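Local coordinates for tail fiber protein (Acinetobacter phage AM24, PDB 5W5P), which probably serves as a trimeric tailspike with which the phage recognises, and perhaps degrades, the capsular polysaccharide of its Acinetobacter host, at residues K40-L45 with V57-R62; L72-T77 with K99-T104; D86-V91 with P108-A113. One frame throughout, in Å; residues are numbered along the deposited sequence.

Contact 1. Residues K40-L45 with V57-R62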
loop_
_atom_site.group_PDB
_atom_site.type_symbol
_atom_site.label_atom_id
_atom_site.label_comp_id
_atom_site.label_asym_id
_atom_site.label_seq_id
_atom_site.Cartn_x
_atom_site.Cartn_y
_atom_site.Cartn_z
ATOM N N LYS A 40 41.135 35.964 -8.783
ATOM C CA LYS A 40 41.093 34.529 -9.033
ATOM C C LYS A 40 40.819 33.727 -7.764
ATOM O O LYS A 40 40.005 32.798 -7.783
ATOM C CB LYS A 40 42.404 34.071 -9.679
ATOM C CG LYS A 40 42.574 32.566 -9.712
ATOM C CD LYS A 40 43.893 32.162 -10.327
ATOM C CE LYS A 40 43.849 30.718 -10.814
ATOM N NZ LYS A 40 45.109 29.992 -10.462
ATOM N N THR A 41 41.472 34.078 -6.658
ATOM C CA THR A 41 41.408 33.314 -5.418
ATOM C C THR A 41 40.829 34.162 -4.290
ATOM O O THR A 41 40.616 35.368 -4.428
ATOM C CB THR A 41 42.798 32.802 -5.020
ATOM O OG1 THR A 41 43.622 33.912 -4.636
ATOM C CG2 THR A 41 43.455 32.068 -6.183
ATOM N N PHE A 42 40.567 33.502 -3.156
ATOM C CA PHE A 42 40.079 34.203 -1.972
ATOM C C PHE A 42 41.089 35.228 -1.478
ATOM O O PHE A 42 40.703 36.288 -0.975
ATOM C CB PHE A 42 39.769 33.204 -0.852
ATOM C CG PHE A 42 38.379 32.621 -0.900
ATOM C CD1 PHE A 42 37.654 32.594 -2.081
ATOM C CD2 PHE A 42 37.806 32.086 0.245
ATOM C CE1 PHE A 42 36.380 32.047 -2.114
ATOM C CE2 PHE A 42 36.533 31.540 0.219
ATOM C CZ PHE A 42 35.818 31.522 -0.962
ATOM N N ASP A 43 42.384 34.926 -1.600
ATOM C CA ASP A 43 43.406 35.876 -1.176
ATOM C C ASP A 43 43.379 37.145 -2.021
ATOM O O ASP A 43 43.641 38.238 -1.504
ATOM C CB ASP A 43 44.789 35.224 -1.234
ATOM C CG ASP A 43 45.855 36.052 -0.540
ATOM O OD1 ASP A 43 45.734 36.275 0.684
ATOM O OD2 ASP A 43 46.820 36.483 -1.215
ATOM N N ASP A 44 43.064 37.024 -3.313
ATOM C CA ASP A 44 42.955 38.210 -4.155
ATOM C C ASP A 44 41.815 39.113 -3.708
ATOM O O ASP A 44 41.930 40.338 -3.796
ATOM C CB ASP A 44 42.762 37.805 -5.614
ATOM C CG ASP A 44 43.960 37.077 -6.177
ATOM O OD1 ASP A 44 45.077 37.269 -5.649
ATOM O OD2 ASP A 44 43.784 36.311 -7.148
ATOM N N LEU A 45 40.708 38.537 -3.234
ATOM C CA LEU A 45 39.608 39.366 -2.752
ATOM C C LEU A 45 39.979 40.071 -1.455
ATOM O O LEU A 45 39.751 41.278 -1.314
ATOM C CB LEU A 45 38.350 38.521 -2.566
ATOM C CG LEU A 45 37.125 39.273 -2.042
ATOM C CD1 LEU A 45 36.562 40.216 -3.097
ATOM C CD2 LEU A 45 36.061 38.295 -1.579
ATOM N N VAL A 57 31.785 41.799 -7.090
ATOM C CA VAL A 57 32.871 41.257 -7.889
ATOM C C VAL A 57 32.767 39.739 -7.871
ATOM O O VAL A 57 32.122 39.142 -7.005
ATOM C CB VAL A 57 34.256 41.708 -7.381
ATOM C CG1 VAL A 57 34.392 43.220 -7.474
ATOM C CG2 VAL A 57 34.475 41.232 -5.953
ATOM N N TYR A 58 33.421 39.111 -8.838
ATOM C CA TYR A 58 33.435 37.662 -8.951
ATOM C C TYR A 58 34.802 37.129 -8.544
ATOM O O TYR A 58 35.828 37.577 -9.068
ATOM C CB TYR A 58 33.096 37.220 -10.376
ATOM C CG TYR A 58 33.240 35.735 -10.579
ATOM C CD1 TYR A 58 34.367 35.208 -11.188
ATOM C CD2 TYR A 58 32.254 34.854 -10.144
ATOM C CE1 TYR A 58 34.513 33.855 -11.366
ATOM C CE2 TYR A 58 32.394 33.489 -10.320
ATOM C CZ TYR A 58 33.526 32.998 -10.933
ATOM O OH TYR A 58 33.687 31.645 -11.120
ATOM N N VAL A 59 34.815 36.183 -7.608
ATOM C CA VAL A 59 36.029 35.471 -7.221
ATOM C C VAL A 59 36.011 34.109 -7.898
ATOM O O VAL A 59 35.023 33.370 -7.800
ATOM C CB VAL A 59 36.139 35.332 -5.694
ATOM C CG1 VAL A 59 37.483 34.732 -5.314
ATOM C CG2 VAL A 59 35.946 36.683 -5.021
ATOM N N GLY A 60 37.108 33.771 -8.577
ATOM C CA GLY A 60 37.106 32.593 -9.432
ATOM C C GLY A 60 37.082 31.284 -8.661
ATOM O O GLY A 60 36.384 30.345 -9.044
ATOM N N GLN A 61 37.857 31.198 -7.586
ATOM C CA GLN A 61 38.011 29.965 -6.820
ATOM C C GLN A 61 38.588 30.322 -5.452
ATOM O O GLN A 61 38.783 31.500 -5.130
ATOM C CB GLN A 61 38.885 28.952 -7.573
ATOM C CG GLN A 61 40.264 29.469 -7.957
ATOM C CD GLN A 61 40.880 28.702 -9.114
ATOM O OE1 GLN A 61 40.240 28.487 -10.145
ATOM N NE2 GLN A 61 42.126 28.277 -8.944
ATOM N N ARG A 62 38.855 29.299 -4.635
ATOM C CA ARG A 62 39.313 29.539 -3.270
ATOM C C ARG A 62 40.807 29.821 -3.228
ATOM O O ARG A 62 41.240 30.812 -2.634
ATOM C CB ARG A 62 38.972 28.345 -2.376
ATOM C CG ARG A 62 37.583 28.390 -1.767
ATOM C CD ARG A 62 37.348 27.223 -0.811
ATOM N NE ARG A 62 38.362 27.163 0.241
ATOM C CZ ARG A 62 38.236 27.733 1.436
ATOM N NH1 ARG A 62 37.131 28.405 1.738
ATOM N NH2 ARG A 62 39.209 27.627 2.330
#

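Contact 2. Residues L72-T77 with K99-T104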
loop_
_atom_site.group_PDB
_atom_site.type_symbol
_atom_site.label_atom_id
_atom_site.label_comp_id
_atom_site.label_asym_id
_atom_site.label_seq_id
_atom_site.Cartn_x
_atom_site.Cartn_y
_atom_site.Cartn_z
ATOM N N LEU A 72 29.973 35.171 -6.526
ATOM C CA LEU A 72 29.857 36.620 -6.446
ATOM C C LEU A 72 29.906 37.075 -4.993
ATOM O O LEU A 72 29.322 36.440 -4.110
ATOM C CB LEU A 72 28.552 37.095 -7.090
ATOM C CG LEU A 72 28.353 36.851 -8.587
ATOM C CD1 LEU A 72 26.872 36.879 -8.927
ATOM C CD2 LEU A 72 29.116 37.882 -9.419
ATOM N N PHE A 73 30.603 38.184 -4.755
ATOM C CA PHE A 73 30.721 38.786 -3.434
ATOM C C PHE A 73 30.454 40.281 -3.553
ATOM O O PHE A 73 30.967 40.935 -4.467
ATOM C CB PHE A 73 32.112 38.540 -2.833
ATOM C CG PHE A 73 32.361 37.109 -2.443
ATOM C CD1 PHE A 73 32.824 36.190 -3.374
ATOM C CD2 PHE A 73 32.127 36.680 -1.144
ATOM C CE1 PHE A 73 33.049 34.872 -3.016
ATOM C CE2 PHE A 73 32.351 35.363 -0.782
ATOM C CZ PHE A 73 32.813 34.459 -1.720
ATOM N N TYR A 74 29.652 40.821 -2.640
ATOM C CA TYR A 74 29.364 42.247 -2.614
ATOM C C TYR A 74 29.931 42.869 -1.347
ATOM O O TYR A 74 29.919 42.251 -0.278
ATOM C CB TYR A 74 27.858 42.526 -2.724
ATOM C CG TYR A 74 27.064 42.313 -1.457
ATOM C CD1 TYR A 74 26.632 41.038 -1.093
ATOM C CD2 TYR A 74 26.724 43.383 -0.636
ATOM C CE1 TYR A 74 25.894 40.829 0.060
ATOM C CE2 TYR A 74 25.990 43.188 0.518
ATOM C CZ TYR A 74 25.575 41.907 0.863
ATOM O OH TYR A 74 24.840 41.707 2.013
ATOM N N ALA A 75 30.443 44.089 -1.481
ATOM C CA ALA A 75 31.047 44.808 -0.360
ATOM C C ALA A 75 29.931 45.427 0.471
ATOM O O ALA A 75 29.333 46.431 0.083
ATOM C CB ALA A 75 32.025 45.865 -0.859
ATOM N N ASP A 76 29.643 44.817 1.618
ATOM C CA ASP A 76 28.618 45.312 2.535
ATOM C C ASP A 76 29.216 46.457 3.343
ATOM O O ASP A 76 29.850 46.252 4.383
ATOM C CB ASP A 76 28.116 44.188 3.433
ATOM C CG ASP A 76 26.852 44.557 4.178
ATOM O OD1 ASP A 76 26.363 45.692 3.999
ATOM O OD2 ASP A 76 26.350 43.713 4.947
ATOM N N THR A 77 29.007 47.684 2.854
ATOM C CA THR A 77 29.590 48.862 3.492
ATOM C C THR A 77 29.010 49.123 4.877
ATOM O O THR A 77 29.671 49.767 5.698
ATOM C CB THR A 77 29.394 50.101 2.610
ATOM O OG1 THR A 77 29.556 49.746 1.231
ATOM C CG2 THR A 77 30.408 51.174 2.969
ATOM N N LYS A 99 30.484 39.651 1.275
ATOM C CA LYS A 99 29.483 38.625 1.536
ATOM C C LYS A 99 29.059 37.971 0.231
ATOM O O LYS A 99 28.759 38.656 -0.751
ATOM C CB LYS A 99 28.265 39.202 2.269
ATOM C CG LYS A 99 28.663 40.023 3.467
ATOM C CD LYS A 99 27.497 40.542 4.278
ATOM C CE LYS A 99 27.943 40.771 5.719
ATOM N NZ LYS A 99 27.029 41.719 6.408
ATOM N N ARG A 100 29.039 36.646 0.230
ATOM C CA ARG A 100 28.661 35.890 -0.955
ATOM C C ARG A 100 27.187 36.101 -1.267
ATOM O O ARG A 100 26.339 36.119 -0.370
ATOM C CB ARG A 100 28.953 34.401 -0.745
ATOM C CG ARG A 100 28.567 33.501 -1.902
ATOM C CD ARG A 100 28.698 32.027 -1.516
ATOM N NE ARG A 100 30.058 31.673 -1.116
ATOM C CZ ARG A 100 31.004 31.279 -1.962
ATOM N NH1 ARG A 100 30.738 31.193 -3.257
ATOM N NH2 ARG A 100 32.212 30.967 -1.516
ATOM N N LYS A 101 26.888 36.278 -2.551
ATOM C CA LYS A 101 25.513 36.362 -3.028
ATOM C C LYS A 101 25.016 34.941 -3.261
ATOM O O LYS A 101 25.516 34.242 -4.147
ATOM C CB LYS A 101 25.430 37.186 -4.310
ATOM C CG LYS A 101 26.007 38.596 -4.204
ATOM C CD LYS A 101 24.903 39.638 -4.129
ATOM C CE LYS A 101 25.290 40.910 -4.867
ATOM N NZ LYS A 101 24.163 41.879 -4.894
ATOM N N TRP A 102 24.042 34.510 -2.461
ATOM C CA TRP A 102 23.456 33.185 -2.620
ATOM C C TRP A 102 22.065 33.180 -2.002
ATOM O O TRP A 102 21.872 33.695 -0.896
ATOM C CB TRP A 102 24.340 32.104 -1.980
ATOM C CG TRP A 102 24.492 32.209 -0.485
ATOM C CD1 TRP A 102 25.244 33.119 0.200
ATOM C CD2 TRP A 102 23.888 31.368 0.504
ATOM N NE1 TRP A 102 25.141 32.898 1.553
ATOM C CE2 TRP A 102 24.314 31.829 1.765
ATOM C CE3 TRP A 102 23.028 30.269 0.446
ATOM C CZ2 TRP A 102 23.911 31.231 2.955
ATOM C CZ3 TRP A 102 22.624 29.679 1.631
ATOM C CH2 TRP A 102 23.068 30.162 2.868
ATOM N N ASN A 103 21.100 32.608 -2.722
ATOM C CA ASN A 103 19.738 32.464 -2.229
ATOM C C ASN A 103 19.268 31.018 -2.287
ATOM O O ASN A 103 18.071 30.751 -2.118
ATOM C CB ASN A 103 18.777 33.361 -3.016
ATOM C CG ASN A 103 18.883 33.163 -4.515
ATOM O OD1 ASN A 103 19.308 32.110 -4.989
ATOM N ND2 ASN A 103 18.490 34.180 -5.271
ATOM N N THR A 104 20.178 30.084 -2.535
ATOM C CA THR A 104 19.834 28.674 -2.599
ATOM C C THR A 104 20.438 27.927 -1.422
ATOM O O THR A 104 20.559 28.465 -0.316
ATOM C CB THR A 104 20.337 28.053 -3.900
ATOM O OG1 THR A 104 21.765 27.947 -3.845
ATOM C CG2 THR A 104 19.939 28.905 -5.094
HETATM O O HOH W 1 27.741 33.445 -6.175
#

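Contact 3. Residues D86-V91 with P108-A113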
loop_
_atom_site.group_PDB
_atom_site.type_symbol
_atom_site.label_atom_id
_atom_site.label_comp_id
_atom_site.label_asym_id
_atom_site.label_seq_id
_atom_site.Cartn_x
_atom_site.Cartn_y
_atom_site.Cartn_z
ATOM N N ASP A 86 35.527 32.267 6.111
ATOM C CA ASP A 86 36.228 31.515 5.066
ATOM C C ASP A 86 35.257 30.786 4.136
ATOM O O ASP A 86 35.552 29.701 3.630
ATOM C CB ASP A 86 37.240 30.537 5.674
ATOM C CG ASP A 86 38.392 30.232 4.734
ATOM O OD1 ASP A 86 38.878 31.170 4.069
ATOM O OD2 ASP A 86 38.816 29.062 4.663
ATOM N N GLY A 87 34.094 31.389 3.892
ATOM C CA GLY A 87 33.143 30.786 2.979
ATOM C C GLY A 87 32.088 31.722 2.427
ATOM O O GLY A 87 31.874 31.770 1.213
ATOM N N THR A 88 31.398 32.453 3.304
ATOM C CA THR A 88 30.362 33.383 2.881
ATOM C C THR A 88 30.596 34.805 3.353
ATOM O O THR A 88 30.032 35.730 2.761
ATOM C CB THR A 88 28.979 32.924 3.377
ATOM O OG1 THR A 88 28.981 32.841 4.809
ATOM C CG2 THR A 88 28.625 31.558 2.789
ATOM N N ILE A 89 31.398 35.008 4.393
ATOM C CA ILE A 89 31.815 36.329 4.838
ATOM C C ILE A 89 33.335 36.337 4.816
ATOM O O ILE A 89 33.977 35.669 5.639
ATOM C CB ILE A 89 31.281 36.673 6.235
ATOM C CG1 ILE A 89 29.797 36.320 6.349
ATOM C CG2 ILE A 89 31.484 38.151 6.534
ATOM C CD1 ILE A 89 29.173 36.749 7.653
ATOM N N LEU A 90 33.914 37.072 3.870
ATOM C CA LEU A 90 35.359 37.226 3.753
ATOM C C LEU A 90 35.710 38.677 4.054
ATOM O O LEU A 90 35.180 39.592 3.414
ATOM C CB LEU A 90 35.852 36.822 2.361
ATOM C CG LEU A 90 35.392 35.458 1.827
ATOM C CD1 LEU A 90 35.867 35.217 0.399
ATOM C CD2 LEU A 90 35.864 34.339 2.736
ATOM N N VAL A 91 36.593 38.884 5.026
ATOM C CA VAL A 91 36.985 40.217 5.467
ATOM C C VAL A 91 38.320 40.570 4.827
ATOM O O VAL A 91 39.297 39.819 4.951
ATOM C CB VAL A 91 37.067 40.290 7.000
ATOM C CG1 VAL A 91 37.555 41.654 7.438
ATOM C CG2 VAL A 91 35.712 39.972 7.615
ATOM N N PRO A 108 29.301 22.980 0.651
ATOM C CA PRO A 108 30.486 22.875 1.525
ATOM C C PRO A 108 31.767 23.302 0.845
ATOM O O PRO A 108 32.740 23.628 1.538
ATOM C CB PRO A 108 30.534 21.392 1.916
ATOM C CG PRO A 108 29.154 20.928 1.750
ATOM C CD PRO A 108 28.568 21.706 0.592
ATOM N N CYS A 109 31.798 23.321 -0.491
ATOM C CA CYS A 109 33.003 23.733 -1.195
ATOM C C CYS A 109 33.312 25.205 -0.990
ATOM O O CYS A 109 34.473 25.602 -1.130
ATOM C CB CYS A 109 32.882 23.441 -2.691
ATOM S SG CYS A 109 33.219 21.717 -3.141
ATOM N N TRP A 110 32.303 26.018 -0.670
ATOM C CA TRP A 110 32.550 27.414 -0.331
ATOM C C TRP A 110 33.562 27.539 0.801
ATOM O O TRP A 110 34.386 28.465 0.811
ATOM C CB TRP A 110 31.238 28.093 0.054
ATOM C CG TRP A 110 30.238 28.129 -1.045
ATOM C CD1 TRP A 110 30.463 27.892 -2.369
ATOM C CD2 TRP A 110 28.846 28.437 -0.920
ATOM N NE1 TRP A 110 29.292 28.030 -3.080
ATOM C CE2 TRP A 110 28.285 28.362 -2.212
ATOM C CE3 TRP A 110 28.018 28.767 0.158
ATOM C CZ2 TRP A 110 26.937 28.602 -2.452
ATOM C CZ3 TRP A 110 26.679 29.005 -0.083
ATOM C CH2 TRP A 110 26.151 28.922 -1.377
ATOM N N PHE A 111 33.521 26.611 1.759
ATOM C CA PHE A 111 34.367 26.650 2.942
ATOM C C PHE A 111 35.605 25.776 2.823
ATOM O O PHE A 111 36.379 25.690 3.783
ATOM C CB PHE A 111 33.567 26.233 4.179
ATOM C CG PHE A 111 32.352 27.073 4.424
ATOM C CD1 PHE A 111 31.122 26.712 3.899
ATOM C CD2 PHE A 111 32.442 28.230 5.181
ATOM C CE1 PHE A 111 30.002 27.486 4.124
ATOM C CE2 PHE A 111 31.327 29.011 5.409
ATOM C CZ PHE A 111 30.105 28.637 4.881
ATOM N N GLY A 112 35.807 25.119 1.690
ATOM C CA GLY A 112 37.007 24.345 1.462
ATOM C C GLY A 112 36.876 22.845 1.604
ATOM O O GLY A 112 37.896 22.176 1.804
ATOM N N ALA A 113 35.667 22.294 1.511
ATOM C CA ALA A 113 35.499 20.849 1.584
ATOM C C ALA A 113 36.249 20.171 0.444
ATOM O O ALA A 113 36.050 20.498 -0.730
ATOM C CB ALA A 113 34.016 20.482 1.536
#

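Contact 1. Residues K40-L45 with V57-R62
F42 and R62 carry much of this contact, in which the capped start of helix 42-46 settles against strand 56-59, an outer strand of a small four-stranded antiparallel sheet, and the turn that follows it. T41 is the N-cap, and with D44 it forms a capping box, a common way to finish a helix N-terminus. The box is lopsided: the bond from D44 N to T41 OG1 is weak, whereas D44 OD2 accepts from both T41 N and K40 N, the first from above the carboxylate plane and the second on the anti lone pair.

Backbone bonds join the two segments at the helix start. Q61 N reaches K40 O at 2.7 Å, although the N-H is bent to 134°. F42 N gives a straighter bond of 2.8 Å to R62 O. Between them T41 CA lies 3.2 Å from Q61 O in a CA-H...O contact.

Apolar packing continues from the aromatic ring to the strand. R62 CG sits over one face of F42, 3.8 Å from the ring centroid, a CH-pi contact, while V59 CG1 meets the ring edge at CD1. The other methyl of V59, CG2, faces L45, lying 3.8 Å from its CD2; L45 CD1 in turn touches V57 CG2. F73 and L90, from other strands of the sheet, help enclose this layer.

The polar ends find partners beyond the two segments. K40 and Q61 run side by side, with K40 NZ bonded to N64 and Q61 NE2 to S63. The R62 guanidinium is held by D86 and by the carbonyl of W110; a bend at chi3 (56°) brings R62 NH1 to 3.5 Å from F42 CE2.

Contact 2. Residues L72-T77 with K99-T104
Strands 71-75 and 97-100 pair antiparallel in the middle of the small sheet near the N-terminal end of the chain, where residues 72-77 meet 99-104. Y74 and K99 are a hydrogen-bonded pair: Y74 N donates to K99 O at 3.0 Å, and K99 N returns the bond to Y74 O. F73 and R100 form the next, non-hydrogen-bonded pair, beyond which K101 N bonds to L72 O. A water extends this ladder, linking L72 N to K101 O.

The strand order is 56-59, 71-75, 97-100, 89-91; F73 and R100 share one face of the sheet, Y74 and K99 the other. Under helix 42-46, F73 CZ lies over one face of the R100 guanidinium, 3.5 Å from R100 NH2, with the two planes 63° apart. That guanidinium is also held by the carbonyls of G69, G70 and G87. On the other face Y74 CE1 rests on K99 CB at 3.6 Å, and K101 crosses the tyrosine, K101 CE 3.7 Å from Y74 CB, before its NZ bonds to G60 O of a neighbouring subunit. K99, extended beyond CG, reaches past Y74 to a salt bridge, K99 NZ to D76 OD2 at 2.6 Å; D79 is its second carboxylate partner.

Contact 3. Residues D86-V91 with P108-A113
G87 and F111 press together where the loop leading into strand 89-91 meets a 3-10 turn, residues 108-110, on the way from the small sheet to helix 122-132. This is the tight part of the contact. F111 CD2 lies 3.4 Å from G87 CA and CE2 only slightly farther, an approach possible because G87 has no side chain. With CG anti to the carbonyl carbon (chi1 -57°), the ring reaches G87 and also packs on K127 and V131 of helix 122-132. The backbones come equally close through CA-H...O contacts: F111 CA to D86 O at 3.3 Å, almost straight (170°), and G87 CA to W110 O at 3.4 Å.

The turn is braced from within, since P108 O accepts from F111 N and A113 N on opposite faces of its plane.

At the partly exposed D86 and W110 the fit relaxes. The D86 carboxylate is engaged by R62 and R46, and D86 meets this segment chiefly through its backbone. W110 turns toward the loop, where R100 (cation-pi) and W102 (edge-to-face) also pack on its indole. Here the contacts are longer, and one buried methyl touches both rings: T88 CG2 is 3.9 Å from W110 CE3 and 3.9 Å from F111 CZ.

Overall arrangement
The three contacts form one cluster, their centres 11 to 13 Å apart, around the four-stranded antiparallel sheet that precedes the long parallel beta-helical part of the chain. Contact 1 closes before the others open and adds helix 42-46 and outer strand 56-59; contacts 2 and 3 interleave along the chain, contact 2 joining strands 71-75 and 97-100, contact 3 sitting at the start of strand 89-91, the other outer strand within this chain. Backbone bonds V57-F73 and R100-T88 run between them, and one arginine from each of contacts 1 and 2 bonds into contact 3. The sheet is thereby tied both to its covering helix and to the chain leading toward helix 122-132, while contacts 1 and 2 also meet neighbouring subunits of the trimer.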